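Local coordinates for LPS-assembly lipoprotein (Caulobacter crescentus, PDB 4KWY) that probably takes part in lipopolysaccharide assembly at the outer membrane as a lipoprotein of the LptE family, at residues Ala65-Leu70 against Ser95-Ser100. Sequence-based numbering, arbitrary orientation.
Sequences ANRFEL and SVTYDS
Phe68 CB lies over one face of the Tyr98 ring, nearer its outer edge than its centre, 3.4 Å from Tyr98 CZ. With Tyr98 CG between its own backbone N and carbonyl carbon (chi1 60°), the ring leans toward the neighbouring strand, where the CH-pi contact forms. The two rings are nearly parallel, with planes 10° apart, but displaced, so there is little stacking between them. Leu70 CB meets the edge of the Tyr98 ring. Leu70 CD2 also runs beside Val96 CG2, 3.9 Å away. Helix 104-135 packs on this face, with Gln111 touching Tyr98 and Gln115 touching Leu70.

The other face carries charge. Arg67 and Asp99 form a salt bridge: Arg67 NE donates an almost straight hydrogen bond (175°) to the syn side of Asp99 OD1 at 2.8 Å. The oxygen lies in the guanidinium plane. The second arm, Arg67 NH2 to Asp99 OD2, is weak at 3.4 Å. A leucine in place of Arg67 would probably leave the Asp99 carboxylate without this cationic mate and freer to turn.

Between the faces, Phe68 pairs with Tyr98 and Leu70 with Val96 through two backbone bonds each. Phe68 N reaches Tyr98 O at 2.8 Å. Arg67-Asp99 and Glu69-Thr97 are the non-hydrogen-bonded pairs. This alternation is that of antiparallel pairing. Strands 67-80 and 86-99 are consecutive and form a beta hairpin; this is its open end, away from the turn.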
# COMPACT_ATOMS: atom_id res chain seq x y z
N ALA A 65 -13.96 -6.12 -24.10
CA ALA A 65 -14.91 -6.93 -23.33
C ALA A 65 -14.25 -7.45 -22.02
O ALA A 65 -13.14 -7.99 -22.03
CB ALA A 65 -15.40 -8.11 -24.16
N ASN A 66 -14.98 -7.24 -20.90
CA ASN A 66 -14.63 -7.63 -19.53
C ASN A 66 -13.28 -7.06 -19.08
O ASN A 66 -12.59 -7.74 -18.32
CB ASN A 66 -14.68 -9.18 -19.35
CG ASN A 66 -16.09 -9.77 -19.28
OD1 ASN A 66 -17.03 -9.19 -18.72
ND2 ASN A 66 -16.25 -10.98 -19.79
N ARG A 67 -12.90 -5.82 -19.52
CA ARG A 67 -11.70 -5.14 -19.02
C ARG A 67 -12.14 -4.12 -17.97
O ARG A 67 -13.07 -3.36 -18.21
CB ARG A 67 -10.80 -4.49 -20.10
CG ARG A 67 -9.60 -3.73 -19.45
CD ARG A 67 -8.50 -3.23 -20.38
NE ARG A 67 -7.86 -4.35 -21.07
CZ ARG A 67 -7.38 -4.29 -22.30
NH1 ARG A 67 -7.40 -3.14 -22.97
NH2 ARG A 67 -6.86 -5.36 -22.88
N PHE A 68 -11.48 -4.11 -16.83
CA PHE A 68 -11.85 -3.22 -15.74
C PHE A 68 -10.69 -2.40 -15.27
O PHE A 68 -9.55 -2.86 -15.37
CB PHE A 68 -12.39 -4.05 -14.57
CG PHE A 68 -13.78 -4.58 -14.77
CD1 PHE A 68 -14.01 -5.73 -15.53
CD2 PHE A 68 -14.87 -3.92 -14.22
CE1 PHE A 68 -15.31 -6.20 -15.74
CE2 PHE A 68 -16.17 -4.38 -14.46
CZ PHE A 68 -16.38 -5.52 -15.20
N GLU A 69 -10.96 -1.18 -14.75
CA GLU A 69 -9.94 -0.32 -14.15
C GLU A 69 -10.23 -0.19 -12.68
O GLU A 69 -11.36 0.08 -12.28
CB GLU A 69 -9.79 1.05 -14.81
CG GLU A 69 -8.54 1.77 -14.31
CD GLU A 69 -8.21 3.12 -14.92
OE1 GLU A 69 -8.90 4.11 -14.56
OE2 GLU A 69 -7.23 3.21 -15.69
N LEU A 70 -9.22 -0.41 -11.87
CA LEU A 70 -9.30 -0.36 -10.44
C LEU A 70 -8.33 0.69 -9.92
O LEU A 70 -7.20 0.78 -10.38
CB LEU A 70 -8.96 -1.75 -9.96
CG LEU A 70 -9.08 -2.05 -8.51
CD1 LEU A 70 -10.48 -2.53 -8.18
CD2 LEU A 70 -8.14 -3.14 -8.19
N SER A 95 -3.35 3.00 -10.33
CA SER A 95 -4.39 2.42 -11.19
C SER A 95 -3.89 1.18 -11.87
O SER A 95 -2.76 1.15 -12.32
CB SER A 95 -4.85 3.41 -12.25
OG SER A 95 -5.79 4.28 -11.64
N VAL A 96 -4.74 0.15 -11.92
CA VAL A 96 -4.48 -1.11 -12.61
C VAL A 96 -5.71 -1.47 -13.44
O VAL A 96 -6.82 -0.99 -13.19
CB VAL A 96 -4.08 -2.28 -11.66
CG1 VAL A 96 -2.81 -1.98 -10.89
CG2 VAL A 96 -5.21 -2.67 -10.71
N THR A 97 -5.49 -2.33 -14.44
CA THR A 97 -6.54 -2.92 -15.24
C THR A 97 -6.46 -4.43 -15.04
O THR A 97 -5.41 -4.97 -14.66
CB THR A 97 -6.48 -2.53 -16.72
OG1 THR A 97 -5.29 -3.03 -17.31
CG2 THR A 97 -6.66 -1.02 -16.97
N TYR A 98 -7.59 -5.11 -15.22
CA TYR A 98 -7.67 -6.57 -15.19
C TYR A 98 -8.65 -6.96 -16.21
O TYR A 98 -9.61 -6.23 -16.49
CB TYR A 98 -7.98 -7.19 -13.81
CG TYR A 98 -9.28 -6.78 -13.17
CD1 TYR A 98 -10.45 -7.51 -13.40
CD2 TYR A 98 -9.34 -5.70 -12.28
CE1 TYR A 98 -11.65 -7.16 -12.77
CE2 TYR A 98 -10.54 -5.34 -11.67
CZ TYR A 98 -11.69 -6.08 -11.90
OH TYR A 98 -12.88 -5.72 -11.32
N ASP A 99 -8.36 -8.08 -16.86
CA ASP A 99 -9.22 -8.59 -17.89
C ASP A 99 -10.03 -9.73 -17.30
O ASP A 99 -9.52 -10.83 -17.13
CB ASP A 99 -8.41 -8.98 -19.14
CG ASP A 99 -8.14 -7.82 -20.10
OD1 ASP A 99 -7.75 -6.75 -19.63
OD2 ASP A 99 -8.28 -8.02 -21.31
N SER A 100 -11.29 -9.43 -16.93
CA SER A 100 -12.26 -10.37 -16.35
C SER A 100 -12.68 -11.49 -17.36
O SER A 100 -12.15 -11.60 -18.47
CB SER A 100 -13.50 -9.61 -15.86
OG SER A 100 -14.15 -10.27 -14.79